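Local coordinates for nigritoxine (Vibrio nigripulchritudo, PDB 5M41), which is a bacterial toxin that acts on crustaceans and insects and has a fold described as new, at residues 77-82 with 169-174; 84-89 with 98-103; 648-653 with 716-721; 660-665 with 711-716. All blocks are in the same frame, centred on the assembly; numbering follows the deposited sequence.

Contact 1: residues 77-82 with 169-174; sequences DIYTYG and PRTINI
An edge pairing of the five-stranded antiparallel sheet in the N-terminal part of the sequence brings Ile-78 of strand 77-80 against Ile-172 of strand 170-173, which is the outermost strand on this side. The two isoleucines form a hydrogen-bonded antiparallel pair: Ile-78 N gives to Ile-172 O at 2.8 Å, and Ile-172 N returns the bond to Ile-78 O. Thr-80 N also donates to Arg-170 O. On the sheet face that carries Ile-78, Thr-80 and Ile-172, helix 177-191 lies over the strands through Leu-177 and Ile-180. Here Ile-172 CD1 presses on Thr-80 CG2 at 3.4 Å, a tight carbon pair, and the Ile-78 and Ile-174 side chains cross, Ile-78 CG1 meeting Ile-174 CB at 3.6 Å. The other face holds Tyr-79 beside Thr-171, the two side chains pointing the same way with Thr-171 OG1 3.4 Å from Tyr-79 CE1, while Pro-169 CG packs on Tyr-79 CB. The phenol OH of Tyr-79 bonds to the backbone O of Ser-95. Two waters stitch the ends, one between Asp-77 OD1 and Asn-173 ND2, the other between Thr-80 O and Arg-170 N. The Arg-170 chain bends at chi2 (91°), bringing its head back over the strand, where Ile-172 CG2 sits above one guanidinium face, toward its rim, and NE donates in the guanidinium plane to Thr-80 OG1 at 2.8 Å, almost straight at 178°.

Contact 2: residues 84-89 with 98-103; sequences TNMFFM and GILVNL
Phe-87 and Val-101 lie side by side as a hydrogen-bonded pair in the beta hairpin of strands 86-90 and 98-102, two neighbours within a five-stranded antiparallel sheet. Backbone bonds come first. Val-101 N reaches Phe-87 O at 3.0 Å, and the return bond from Phe-87 N to Val-101 O is longer, 3.3 Å. Met-89 and Ile-99 exchange a second pair, and Leu-103 N to Asn-85 O extends the ladder past the strand ends. Between the bonded pairs, CA-H...O contacts fill in, the shortest from Met-86 CA to Val-101 O at 3.1 Å.

Aromatic contacts follow. With CG of Phe-87 held between its backbone N and carbonyl carbon (chi1 56°), the ring leans across to the partner strand, and Val-101 CB lies over its face, 3.7 Å from the ring centroid, a CH-pi contact. Phe-88, on the opposite face of the sheet, lays a ring face on the backbone of Ile-99 instead, with Ile-99 O 3.5 Å from Phe-88 CD1; Gly-98 N comes within 3.6 Å of Phe-88 CZ.

Aliphatic packing is lighter, Met-86 CE meeting Leu-100 CD1 at 3.9 Å. The amides of Asn-85 and Asn-102 bond outward, to Tyr-41 and Ser-126 among others. The chemistry is therefore divided: main-chain bonds set the register, hydrocarbon and aromatic groups fill both faces, and the buried side-chain amides tie the open end of the hairpin to its surroundings.

Contact 3: residues 648-653 with 716-721; sequences NIHFRT and VASTNY
Ser-718 and Ile-649 bury the greatest areas in this contact, with Tyr-721 close behind. The serine points its CB at strand 649-652 and places OG where the chain passes from Ile-649 to His-650. There OG accepts the backbone N-H of His-650, N to OG 3.0 Å, at an angle of 166°. Its torsion, with OG anti to the carbonyl carbon and beside the backbone N (chi1 -66°), brings the hydroxyl to that amide; Ile-649 CA also lies 3.7 Å from Ser-718 OG. The His-650 side chain turns to other partners, its ND1 bonding to Thr-600 OG1 on the adjoining strand 594-601.

Strand 649-652 runs between 594-601 and 713-715 in a six-stranded antiparallel sheet, and the segment 716-721 leads from strand 713-715 into helix 719-731. The contact thus lies where the chain leaves the sheet and turns back as a helix against the neighbouring strand. Val-716 O accepts both Thr-719 N at 3.0 Å and Thr-719 OG1 at 2.6 Å, the two donors approaching from the same face of the carbonyl plane.

Ile-649 meets Tyr-721 with its longer branch. The two side chains slide past each other in opposite directions, Ile-649 CG1 touching Tyr-721 CB at 3.7 Å and Ile-649 CD1 lying 3.7 Å from the backbone C of Tyr-721. Met-722 and Leu-725 of the same helix also pack on Ile-649. On the tyrosine ring, Tyr-721 CD2 lies 3.9 Å from Asn-648 O, just ahead of the strand.

Contact 4: residues 660-665 with 711-716; sequences HSLTTY and TLFLDV
The Phe-713 ring meets the chain at Thr-664 with its edge: the carbonyl O of Thr-664 lies in the ring plane, 4.1 Å from Phe-713 CE1. Thr-663 O approaches the same ring obliquely and is 3.3 Å from Phe-713 CB. Tyr-665 also uses an edge, CD2 resting 4.0 Å from Leu-714 CB, while Leu-742 and Ser-743 of helix 739-751 touch its side chain. The imidazole of His-660 and the carboxylate of Asp-715 are turned only 16° apart in plane but stay separated, ND1 to OD2 4.2 Å; Asp-715 OD2 instead forms a salt bridge with Arg-652 NH1.

Strand 713-715 is the last of six in its antiparallel sheet, and the short strand 662-663 borders it through a single antiparallel bridge, Leu-662 with Asp-715, before the chain turns a corner at Thr-664. Backbone bonds mark both sides of that corner: Val-716 N to Ser-661 O and Thr-663 N to Leu-714 O before it, Leu-714 N to Tyr-665 O after it. Leu-714 O is gripped twice, since Thr-663 OG1 also donates to it at 2.8 Å, tilted 27° from the carbonyl plane. The placement of this hydroxyl between its own backbone N and carbonyl carbon (chi1 67°) lets it accept as well from Tyr-665 N, 3.2 Å away, closing an ST turn. On the other side of the strand, Leu-662 CD2 rests 3.6 Å from Asp-715 OD1.

How the contacts relate
The four contacts form two pairs near opposite ends of an elongated chain. Contacts 1 and 2 have centres about 10 Å apart and share one sheet, strands 77-80 and 86-90 being neighbours joined by a probable hydrogen bond, Tyr-79 N to Phe-88 O at 2.9 Å; contact 2 is nested in the loop that contact 1 closes. Contacts 3 and 4 lie closer still, centres about 7 Å apart, sharing Val-716 and linked by the salt bridge from Arg-652 NH1 to Asp-715 OD2 at 2.6 Å. Between the pairs, centres are at least 90 Å apart. The magnesium site (Val-189, Glu-192 and Asp-195) lies at the C-terminal end of helix 177-191 and just beyond; an earlier part of that helix packs on contact 1.

Contact 1: residues 77-82 with 169-174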
loop_
_atom_site.group_PDB
_atom_site.type_symbol
_atom_site.label_atom_id
_atom_site.label_comp_id
_atom_site.label_asym_id
_atom_site.label_seq_id
_atom_site.Cartn_x
_atom_site.Cartn_y
_atom_site.Cartn_z
ATOM N N ASP A 77 -3.630 -22.613 -49.649
ATOM C CA ASP A 77 -5.075 -22.408 -49.748
ATOM C C ASP A 77 -5.799 -22.762 -48.449
ATOM O O ASP A 77 -5.528 -23.796 -47.827
ATOM C CB ASP A 77 -5.689 -23.264 -50.875
ATOM C CG ASP A 77 -5.258 -22.834 -52.266
ATOM O OD1 ASP A 77 -4.505 -21.854 -52.423
ATOM O OD2 ASP A 77 -5.696 -23.488 -53.229
ATOM N N ILE A 78 -6.750 -21.913 -48.076
ATOM C CA ILE A 78 -7.628 -22.144 -46.927
ATOM C C ILE A 78 -9.051 -21.912 -47.408
ATOM O O ILE A 78 -9.286 -21.000 -48.193
ATOM C CB ILE A 78 -7.341 -21.130 -45.779
ATOM C CG1 ILE A 78 -5.960 -21.363 -45.161
ATOM C CG2 ILE A 78 -8.409 -21.203 -44.705
ATOM C CD1 ILE A 78 -5.757 -22.728 -44.535
ATOM N N TYR A 79 -10.011 -22.706 -46.946
ATOM C CA TYR A 79 -11.407 -22.370 -47.198
ATOM C C TYR A 79 -11.984 -21.659 -45.972
ATOM O O TYR A 79 -11.774 -22.101 -44.843
ATOM C CB TYR A 79 -12.259 -23.603 -47.483
ATOM C CG TYR A 79 -11.764 -24.520 -48.592
ATOM C CD1 TYR A 79 -11.092 -24.016 -49.699
ATOM C CD2 TYR A 79 -12.018 -25.890 -48.549
ATOM C CE1 TYR A 79 -10.646 -24.855 -50.721
ATOM C CE2 TYR A 79 -11.585 -26.742 -49.566
ATOM C CZ TYR A 79 -10.901 -26.216 -50.649
ATOM O OH TYR A 79 -10.460 -27.027 -51.674
ATOM N N THR A 80 -12.747 -20.595 -46.210
ATOM C CA THR A 80 -13.411 -19.881 -45.144
ATOM C C THR A 80 -14.892 -20.236 -45.131
ATOM O O THR A 80 -15.430 -20.718 -46.130
ATOM C CB THR A 80 -13.248 -18.354 -45.288
ATOM O OG1 THR A 80 -13.733 -17.947 -46.570
ATOM C CG2 THR A 80 -11.787 -17.969 -45.126
ATOM N N TYR A 81 -15.524 -20.001 -43.993
ATOM C CA TYR A 81 -16.879 -20.454 -43.732
ATOM C C TYR A 81 -17.611 -19.334 -43.037
ATOM O O TYR A 81 -16.996 -18.541 -42.305
ATOM C CB TYR A 81 -16.843 -21.579 -42.701
ATOM C CG TYR A 81 -16.254 -22.908 -43.115
ATOM C CD1 TYR A 81 -16.628 -23.524 -44.308
ATOM C CD2 TYR A 81 -15.401 -23.591 -42.264
ATOM C CE1 TYR A 81 -16.122 -24.771 -44.670
ATOM C CE2 TYR A 81 -14.877 -24.834 -42.608
ATOM C CZ TYR A 81 -15.249 -25.417 -43.806
ATOM O OH TYR A 81 -14.758 -26.645 -44.137
ATOM N N GLY A 82 -18.928 -19.324 -43.179
ATOM C CA GLY A 82 -19.779 -18.551 -42.261
ATOM C C GLY A 82 -19.843 -19.217 -40.897
ATOM O O GLY A 82 -20.914 -19.589 -40.444
ATOM N N PRO A 169 -17.244 -23.586 -50.304
ATOM C CA PRO A 169 -16.677 -22.426 -49.595
ATOM C C PRO A 169 -15.729 -21.605 -50.480
ATOM O O PRO A 169 -15.232 -22.116 -51.478
ATOM C CB PRO A 169 -15.924 -23.062 -48.411
ATOM C CG PRO A 169 -15.632 -24.468 -48.849
ATOM C CD PRO A 169 -16.715 -24.870 -49.806
ATOM N N ARG A 170 -15.460 -20.349 -50.139
ATOM C CA ARG A 170 -14.457 -19.656 -50.940
ATOM C C ARG A 170 -13.051 -19.916 -50.421
ATOM O O ARG A 170 -12.859 -20.281 -49.258
ATOM C CB ARG A 170 -14.778 -18.172 -51.216
ATOM C CG ARG A 170 -14.656 -17.208 -50.063
ATOM C CD ARG A 170 -13.297 -16.523 -49.890
ATOM N NE ARG A 170 -13.277 -16.034 -48.498
ATOM C CZ ARG A 170 -13.073 -14.784 -48.091
ATOM N NH1 ARG A 170 -12.759 -13.801 -48.937
ATOM N NH2 ARG A 170 -13.147 -14.533 -46.794
ATOM N N THR A 171 -12.091 -19.765 -51.316
ATOM C CA THR A 171 -10.681 -20.022 -51.053
ATOM C C THR A 171 -9.926 -18.723 -50.840
ATOM O O THR A 171 -10.100 -17.778 -51.581
ATOM C CB THR A 171 -10.073 -20.788 -52.246
ATOM O OG1 THR A 171 -10.865 -21.953 -52.473
ATOM C CG2 THR A 171 -8.614 -21.198 -51.982
ATOM N N ILE A 172 -9.113 -18.676 -49.798
ATOM C CA ILE A 172 -8.219 -17.549 -49.554
ATOM C C ILE A 172 -6.819 -18.102 -49.365
ATOM O O ILE A 172 -6.651 -19.301 -49.123
ATOM C CB ILE A 172 -8.596 -16.781 -48.260
ATOM C CG1 ILE A 172 -8.478 -17.705 -47.029
ATOM C CG2 ILE A 172 -9.980 -16.172 -48.392
ATOM C CD1 ILE A 172 -8.591 -17.020 -45.671
ATOM N N ASN A 173 -5.820 -17.249 -49.512
ATOM C CA ASN A 173 -4.496 -17.582 -49.020
ATOM C C ASN A 173 -4.454 -17.474 -47.477
ATOM O O ASN A 173 -5.144 -16.632 -46.878
ATOM C CB ASN A 173 -3.446 -16.670 -49.647
ATOM C CG ASN A 173 -2.034 -17.144 -49.357
ATOM O OD1 ASN A 173 -1.230 -16.422 -48.761
ATOM N ND2 ASN A 173 -1.736 -18.379 -49.751
ATOM N N ILE A 174 -3.648 -18.330 -46.848
ATOM C CA ILE A 174 -3.605 -18.446 -45.404
ATOM C C ILE A 174 -3.168 -17.139 -44.703
ATOM O O ILE A 174 -3.561 -16.898 -43.559
ATOM C CB ILE A 174 -2.760 -19.674 -44.928
ATOM C CG1 ILE A 174 -3.021 -19.953 -43.440
ATOM C CG2 ILE A 174 -1.267 -19.475 -45.191
ATOM C CD1 ILE A 174 -2.570 -21.329 -42.969
HETATM O O HOH W 1 -3.331 -19.487 -51.672
HETATM O O HOH W 2 -17.133 -19.580 -47.919
#

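Contact 2: residues 84-89 with 98-103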
loop_
_atom_site.group_PDB
_atom_site.type_symbol
_atom_site.label_atom_id
_atom_site.label_comp_id
_atom_site.label_asym_id
_atom_site.label_seq_id
_atom_site.Cartn_x
_atom_site.Cartn_y
_atom_site.Cartn_z
ATOM N N THR A 84 -17.785 -19.069 -36.880
ATOM C CA THR A 84 -16.770 -18.415 -36.056
ATOM C C THR A 84 -15.686 -19.428 -35.655
ATOM O O THR A 84 -15.992 -20.590 -35.417
ATOM C CB THR A 84 -17.447 -17.790 -34.840
ATOM O OG1 THR A 84 -18.512 -16.939 -35.291
ATOM C CG2 THR A 84 -16.452 -17.003 -33.981
ATOM N N ASN A 85 -14.423 -19.013 -35.646
ATOM C CA ASN A 85 -13.312 -19.873 -35.170
ATOM C C ASN A 85 -12.966 -21.061 -36.070
ATOM O O ASN A 85 -12.212 -21.955 -35.658
ATOM C CB ASN A 85 -13.608 -20.409 -33.766
ATOM C CG ASN A 85 -13.718 -19.292 -32.723
ATOM O OD1 ASN A 85 -12.904 -18.359 -32.709
ATOM N ND2 ASN A 85 -14.718 -19.391 -31.840
ATOM N N MET A 86 -13.548 -21.110 -37.260
ATOM C CA MET A 86 -13.436 -22.308 -38.109
ATOM C C MET A 86 -13.008 -22.002 -39.513
ATOM O O MET A 86 -13.335 -20.937 -40.073
ATOM C CB MET A 86 -14.776 -23.056 -38.148
ATOM C CG MET A 86 -15.235 -23.568 -36.786
ATOM S SD MET A 86 -16.902 -24.265 -36.821
ATOM C CE MET A 86 -16.646 -25.548 -38.054
ATOM N N PHE A 87 -12.251 -22.936 -40.083
ATOM C CA PHE A 87 -11.797 -22.854 -41.464
ATOM C C PHE A 87 -11.363 -24.260 -41.885
ATOM O O PHE A 87 -11.290 -25.147 -41.051
ATOM C CB PHE A 87 -10.630 -21.843 -41.633
ATOM C CG PHE A 87 -9.438 -22.127 -40.746
ATOM C CD1 PHE A 87 -8.379 -22.932 -41.195
ATOM C CD2 PHE A 87 -9.367 -21.588 -39.454
ATOM C CE1 PHE A 87 -7.278 -23.198 -40.383
ATOM C CE2 PHE A 87 -8.252 -21.854 -38.641
ATOM C CZ PHE A 87 -7.211 -22.640 -39.108
ATOM N N PHE A 88 -11.085 -24.442 -43.176
ATOM C CA PHE A 88 -10.645 -25.744 -43.725
ATOM C C PHE A 88 -9.284 -25.638 -44.388
ATOM O O PHE A 88 -9.008 -24.661 -45.108
ATOM C CB PHE A 88 -11.640 -26.231 -44.782
ATOM C CG PHE A 88 -11.582 -27.725 -45.049
ATOM C CD1 PHE A 88 -12.135 -28.632 -44.148
ATOM C CD2 PHE A 88 -11.036 -28.209 -46.226
ATOM C CE1 PHE A 88 -12.103 -29.999 -44.399
ATOM C CE2 PHE A 88 -11.000 -29.584 -46.489
ATOM C CZ PHE A 88 -11.553 -30.472 -45.577
ATOM N N MET A 89 -8.447 -26.650 -44.160
ATOM C CA MET A 89 -7.164 -26.750 -44.827
ATOM C C MET A 89 -7.214 -27.941 -45.801
ATOM O O MET A 89 -7.035 -29.091 -45.398
ATOM C CB MET A 89 -6.049 -26.930 -43.806
ATOM C CG MET A 89 -6.132 -25.939 -42.648
ATOM S SD MET A 89 -4.793 -26.233 -41.490
ATOM C CE MET A 89 -3.459 -25.658 -42.540
ATOM N N GLY A 98 -9.134 -32.987 -46.298
ATOM C CA GLY A 98 -8.128 -32.224 -45.562
ATOM C C GLY A 98 -8.531 -32.083 -44.101
ATOM O O GLY A 98 -9.039 -33.039 -43.498
ATOM N N ILE A 99 -8.318 -30.892 -43.529
ATOM C CA ILE A 99 -8.434 -30.718 -42.084
ATOM C C ILE A 99 -9.381 -29.567 -41.739
ATOM O O ILE A 99 -9.200 -28.450 -42.225
ATOM C CB ILE A 99 -7.045 -30.480 -41.444
ATOM C CG1 ILE A 99 -6.149 -31.723 -41.616
ATOM C CG2 ILE A 99 -7.185 -30.109 -39.969
ATOM C CD1 ILE A 99 -4.790 -31.593 -40.963
ATOM N N LEU A 100 -10.385 -29.877 -40.923
ATOM C CA LEU A 100 -11.320 -28.913 -40.395
ATOM C C LEU A 100 -10.757 -28.413 -39.075
ATOM O O LEU A 100 -10.473 -29.217 -38.194
ATOM C CB LEU A 100 -12.685 -29.578 -40.147
ATOM C CG LEU A 100 -13.687 -28.700 -39.397
ATOM C CD1 LEU A 100 -14.087 -27.490 -40.248
ATOM C CD2 LEU A 100 -14.913 -29.528 -39.048
ATOM N N VAL A 101 -10.572 -27.100 -38.959
ATOM C CA VAL A 101 -10.079 -26.496 -37.713
ATOM C C VAL A 101 -11.218 -25.774 -36.975
ATOM O O VAL A 101 -12.017 -25.062 -37.606
ATOM C CB VAL A 101 -8.900 -25.542 -37.989
ATOM C CG1 VAL A 101 -8.428 -24.868 -36.692
ATOM C CG2 VAL A 101 -7.727 -26.321 -38.636
ATOM N N ASN A 102 -11.304 -25.998 -35.658
ATOM C CA ASN A 102 -12.164 -25.248 -34.745
ATOM C C ASN A 102 -11.269 -24.755 -33.614
ATOM O O ASN A 102 -10.949 -25.490 -32.672
ATOM C CB ASN A 102 -13.315 -26.119 -34.182
ATOM C CG ASN A 102 -14.248 -25.343 -33.243
ATOM O OD1 ASN A 102 -14.027 -24.149 -32.939
ATOM N ND2 ASN A 102 -15.285 -26.023 -32.747
ATOM N N LEU A 103 -10.869 -23.493 -33.700
ATOM C CA LEU A 103 -9.925 -22.959 -32.725
ATOM C C LEU A 103 -10.492 -22.916 -31.317
ATOM O O LEU A 103 -9.729 -22.827 -30.346
ATOM C CB LEU A 103 -9.429 -21.573 -33.143
ATOM C CG LEU A 103 -8.728 -21.468 -34.494
ATOM C CD1 LEU A 103 -8.541 -19.998 -34.822
ATOM C CD2 LEU A 103 -7.381 -22.201 -34.502
#

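Contact 3: residues 648-653 with 716-721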
loop_
_atom_site.group_PDB
_atom_site.type_symbol
_atom_site.label_atom_id
_atom_site.label_comp_id
_atom_site.label_asym_id
_atom_site.label_seq_id
_atom_site.Cartn_x
_atom_site.Cartn_y
_atom_site.Cartn_z
ATOM N N ASN A 648 21.637 22.561 26.723
ATOM C CA ASN A 648 20.282 22.803 26.276
ATOM C C ASN A 648 20.070 24.271 26.042
ATOM O O ASN A 648 20.818 25.087 26.540
ATOM C CB ASN A 648 19.271 22.292 27.315
ATOM C CG ASN A 648 19.221 20.777 27.360
ATOM O OD1 ASN A 648 19.649 20.102 26.416
ATOM N ND2 ASN A 648 18.709 20.232 28.454
ATOM N N ILE A 649 19.018 24.573 25.296
ATOM C CA ILE A 649 18.706 25.895 24.789
ATOM C C ILE A 649 17.418 26.360 25.482
ATOM O O ILE A 649 16.497 25.580 25.635
ATOM C CB ILE A 649 18.492 25.788 23.257
ATOM C CG1 ILE A 649 19.853 25.801 22.542
ATOM C CG2 ILE A 649 17.578 26.878 22.740
ATOM C CD1 ILE A 649 19.842 25.328 21.099
ATOM N N HIS A 650 17.365 27.622 25.899
ATOM C CA HIS A 650 16.244 28.125 26.706
ATOM C C HIS A 650 15.548 29.306 26.093
ATOM O O HIS A 650 16.189 30.201 25.536
ATOM C CB HIS A 650 16.725 28.475 28.124
ATOM C CG HIS A 650 17.535 27.374 28.784
ATOM N ND1 HIS A 650 16.980 26.217 29.205
ATOM C CD2 HIS A 650 18.906 27.281 29.065
ATOM C CE1 HIS A 650 17.946 25.419 29.730
ATOM N NE2 HIS A 650 19.116 26.077 29.654
ATOM N N PHE A 651 14.223 29.306 26.192
ATOM C CA PHE A 651 13.385 30.422 25.769
ATOM C C PHE A 651 12.538 30.842 26.965
ATOM O O PHE A 651 12.152 30.004 27.780
ATOM C CB PHE A 651 12.397 29.983 24.693
ATOM C CG PHE A 651 13.019 29.557 23.387
ATOM C CD1 PHE A 651 12.997 30.410 22.287
ATOM C CD2 PHE A 651 13.507 28.266 23.218
ATOM C CE1 PHE A 651 13.516 30.007 21.062
ATOM C CE2 PHE A 651 14.021 27.850 21.993
ATOM C CZ PHE A 651 14.024 28.727 20.915
ATOM N N ARG A 652 12.224 32.126 27.069
ATOM C CA ARG A 652 11.370 32.617 28.171
ATOM C C ARG A 652 10.602 33.845 27.701
ATOM O O ARG A 652 10.984 34.453 26.695
ATOM C CB ARG A 652 12.184 32.914 29.451
ATOM C CG ARG A 652 13.665 33.161 29.195
ATOM C CD ARG A 652 14.496 33.575 30.397
ATOM N NE ARG A 652 14.430 32.650 31.522
ATOM C CZ ARG A 652 15.240 31.616 31.722
ATOM N NH1 ARG A 652 16.190 31.321 30.867
ATOM N NH2 ARG A 652 15.077 30.863 32.792
ATOM N N THR A 653 9.523 34.197 28.399
ATOM C CA THR A 653 8.759 35.388 28.035
ATOM C C THR A 653 9.470 36.615 28.579
ATOM O O THR A 653 10.264 36.523 29.534
ATOM C CB THR A 653 7.327 35.374 28.593
ATOM O OG1 THR A 653 7.380 35.476 30.023
ATOM C CG2 THR A 653 6.599 34.090 28.214
ATOM N N VAL A 716 19.820 35.290 25.499
ATOM C CA VAL A 716 21.086 35.708 24.904
ATOM C C VAL A 716 22.131 34.592 25.104
ATOM O O VAL A 716 22.922 34.280 24.182
ATOM C CB VAL A 716 21.555 37.069 25.474
ATOM C CG1 VAL A 716 23.028 37.328 25.166
ATOM C CG2 VAL A 716 20.693 38.201 24.913
ATOM N N ALA A 717 22.104 33.967 26.282
ATOM C CA ALA A 717 23.083 32.929 26.638
ATOM C C ALA A 717 22.980 31.671 25.747
ATOM O O ALA A 717 23.954 30.922 25.603
ATOM C CB ALA A 717 22.981 32.568 28.123
ATOM N N SER A 718 21.808 31.445 25.152
ATOM C CA SER A 718 21.611 30.309 24.252
ATOM C C SER A 718 21.989 30.605 22.775
ATOM O O SER A 718 21.937 29.703 21.926
ATOM C CB SER A 718 20.158 29.868 24.318
ATOM O OG SER A 718 19.845 29.355 25.595
ATOM N N THR A 719 22.338 31.858 22.475
ATOM C CA THR A 719 22.614 32.294 21.094
ATOM C C THR A 719 23.517 31.347 20.301
ATOM O O THR A 719 23.120 30.843 19.238
ATOM C CB THR A 719 23.238 33.699 21.061
ATOM O OG1 THR A 719 22.313 34.621 21.632
ATOM C CG2 THR A 719 23.574 34.148 19.570
ATOM N N ASN A 720 24.725 31.123 20.816
ATOM C CA ASN A 720 25.704 30.279 20.146
ATOM C C ASN A 720 25.232 28.842 19.988
ATOM O O ASN A 720 25.484 28.217 18.949
ATOM C CB ASN A 720 27.073 30.353 20.846
ATOM C CG ASN A 720 27.753 31.699 20.627
ATOM O OD1 ASN A 720 27.244 32.532 19.869
ATOM N ND2 ASN A 720 28.903 31.924 21.287
ATOM N N TYR A 721 24.531 28.334 20.996
ATOM C CA TYR A 721 24.031 26.959 20.959
ATOM C C TYR A 721 23.017 26.813 19.837
ATOM O O TYR A 721 23.099 25.863 19.051
ATOM C CB TYR A 721 23.429 26.520 22.304
ATOM C CG TYR A 721 24.348 26.676 23.513
ATOM C CD1 TYR A 721 25.740 26.532 23.397
ATOM C CD2 TYR A 721 23.814 26.955 24.773
ATOM C CE1 TYR A 721 26.571 26.678 24.509
ATOM C CE2 TYR A 721 24.630 27.100 25.893
ATOM C CZ TYR A 721 26.002 26.958 25.756
ATOM O OH TYR A 721 26.801 27.118 26.864
#

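Contact 4: residues 660-665 with 711-716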
loop_
_atom_site.group_PDB
_atom_site.type_symbol
_atom_site.label_atom_id
_atom_site.label_comp_id
_atom_site.label_asym_id
_atom_site.label_seq_id
_atom_site.Cartn_x
_atom_site.Cartn_y
_atom_site.Cartn_z
ATOM N N HIS A 660 17.566 37.409 33.114
ATOM C CA HIS A 660 18.082 36.828 31.874
ATOM C C HIS A 660 17.870 37.795 30.735
ATOM O O HIS A 660 16.745 38.239 30.500
ATOM C CB HIS A 660 17.401 35.490 31.566
ATOM C CG HIS A 660 17.593 34.437 32.628
ATOM N ND1 HIS A 660 18.663 33.614 32.650
ATOM C CD2 HIS A 660 16.807 34.086 33.724
ATOM C CE1 HIS A 660 18.573 32.785 33.717
ATOM N NE2 HIS A 660 17.438 33.072 34.368
ATOM N N SER A 661 18.942 38.150 30.025
ATOM C CA SER A 661 18.824 38.985 28.831
ATOM C C SER A 661 18.257 38.134 27.679
ATOM O O SER A 661 18.652 36.980 27.499
ATOM C CB SER A 661 20.176 39.585 28.433
ATOM O OG SER A 661 20.735 40.323 29.510
ATOM N N LEU A 662 17.343 38.718 26.912
ATOM C CA LEU A 662 16.644 37.999 25.844
ATOM C C LEU A 662 17.048 38.514 24.473
ATOM O O LEU A 662 17.416 39.684 24.326
ATOM C CB LEU A 662 15.123 38.104 26.024
ATOM C CG LEU A 662 14.546 37.573 27.343
ATOM C CD1 LEU A 662 13.030 37.537 27.291
ATOM C CD2 LEU A 662 15.102 36.195 27.683
ATOM N N THR A 663 17.010 37.635 23.473
ATOM C CA THR A 663 17.151 38.079 22.101
ATOM C C THR A 663 15.753 38.373 21.574
ATOM O O THR A 663 14.770 38.215 22.292
ATOM C CB THR A 663 17.771 37.000 21.208
ATOM O OG1 THR A 663 16.848 35.912 21.102
ATOM C CG2 THR A 663 19.129 36.518 21.755
ATOM N N THR A 664 15.662 38.804 20.323
ATOM C CA THR A 664 14.373 39.038 19.667
ATOM C C THR A 664 13.971 37.811 18.824
ATOM O O THR A 664 12.944 37.819 18.154
ATOM C CB THR A 664 14.478 40.265 18.749
ATOM O OG1 THR A 664 15.538 40.029 17.810
ATOM C CG2 THR A 664 14.811 41.545 19.581
ATOM N N TYR A 665 14.785 36.761 18.866
ATOM C CA TYR A 665 14.479 35.493 18.190
ATOM C C TYR A 665 13.461 34.708 18.997
ATOM O O TYR A 665 13.621 34.533 20.207
ATOM C CB TYR A 665 15.748 34.653 18.030
ATOM C CG TYR A 665 15.568 33.385 17.234
ATOM C CD1 TYR A 665 15.569 33.424 15.834
ATOM C CD2 TYR A 665 15.459 32.132 17.865
ATOM C CE1 TYR A 665 15.425 32.272 15.082
ATOM C CE2 TYR A 665 15.319 30.959 17.112
ATOM C CZ TYR A 665 15.300 31.051 15.716
ATOM O OH TYR A 665 15.175 29.942 14.916
ATOM N N THR A 711 5.642 34.628 21.934
ATOM C CA THR A 711 5.954 35.405 23.153
ATOM C C THR A 711 7.160 34.812 23.915
ATOM O O THR A 711 7.571 35.323 24.958
ATOM C CB THR A 711 4.728 35.574 24.094
ATOM O OG1 THR A 711 4.234 34.298 24.520
ATOM C CG2 THR A 711 3.574 36.356 23.403
ATOM N N LEU A 712 7.713 33.730 23.374
ATOM C CA LEU A 712 8.884 33.078 23.934
ATOM C C LEU A 712 10.156 33.460 23.194
ATOM O O LEU A 712 10.341 33.080 22.029
ATOM C CB LEU A 712 8.697 31.556 23.937
ATOM C CG LEU A 712 7.704 31.019 24.990
ATOM C CD1 LEU A 712 7.306 29.587 24.673
ATOM C CD2 LEU A 712 8.308 31.107 26.384
ATOM N N PHE A 713 11.042 34.183 23.871
ATOM C CA PHE A 713 12.303 34.612 23.243
ATOM C C PHE A 713 13.526 33.771 23.670
ATOM O O PHE A 713 13.639 33.375 24.816
ATOM C CB PHE A 713 12.573 36.102 23.501
ATOM C CG PHE A 713 11.471 37.014 23.033
ATOM C CD1 PHE A 713 11.437 37.479 21.716
ATOM C CD2 PHE A 713 10.474 37.433 23.917
ATOM C CE1 PHE A 713 10.421 38.324 21.282
ATOM C CE2 PHE A 713 9.458 38.286 23.492
ATOM C CZ PHE A 713 9.426 38.725 22.170
ATOM N N LEU A 714 14.445 33.523 22.737
ATOM C CA LEU A 714 15.672 32.796 23.046
ATOM C C LEU A 714 16.551 33.652 23.975
ATOM O O LEU A 714 16.716 34.839 23.709
ATOM C CB LEU A 714 16.415 32.476 21.740
ATOM C CG LEU A 714 17.761 31.733 21.802
ATOM C CD1 LEU A 714 17.539 30.242 21.992
ATOM C CD2 LEU A 714 18.536 31.950 20.509
ATOM N N ASP A 715 17.080 33.052 25.052
ATOM C CA ASP A 715 18.056 33.710 25.942
ATOM C C ASP A 715 19.270 34.132 25.152
ATOM O O ASP A 715 19.741 33.384 24.283
ATOM C CB ASP A 715 18.590 32.770 27.040
ATOM C CG ASP A 715 17.569 32.427 28.071
ATOM O OD1 ASP A 715 16.409 32.889 27.937
ATOM O OD2 ASP A 715 17.925 31.678 29.015
ATOM N N VAL A 716 19.820 35.290 25.499
ATOM C CA VAL A 716 21.086 35.708 24.904
ATOM C C VAL A 716 22.131 34.592 25.104
ATOM O O VAL A 716 22.922 34.280 24.182
ATOM C CB VAL A 716 21.555 37.069 25.474
ATOM C CG1 VAL A 716 23.028 37.328 25.166
ATOM C CG2 VAL A 716 20.693 38.201 24.913
#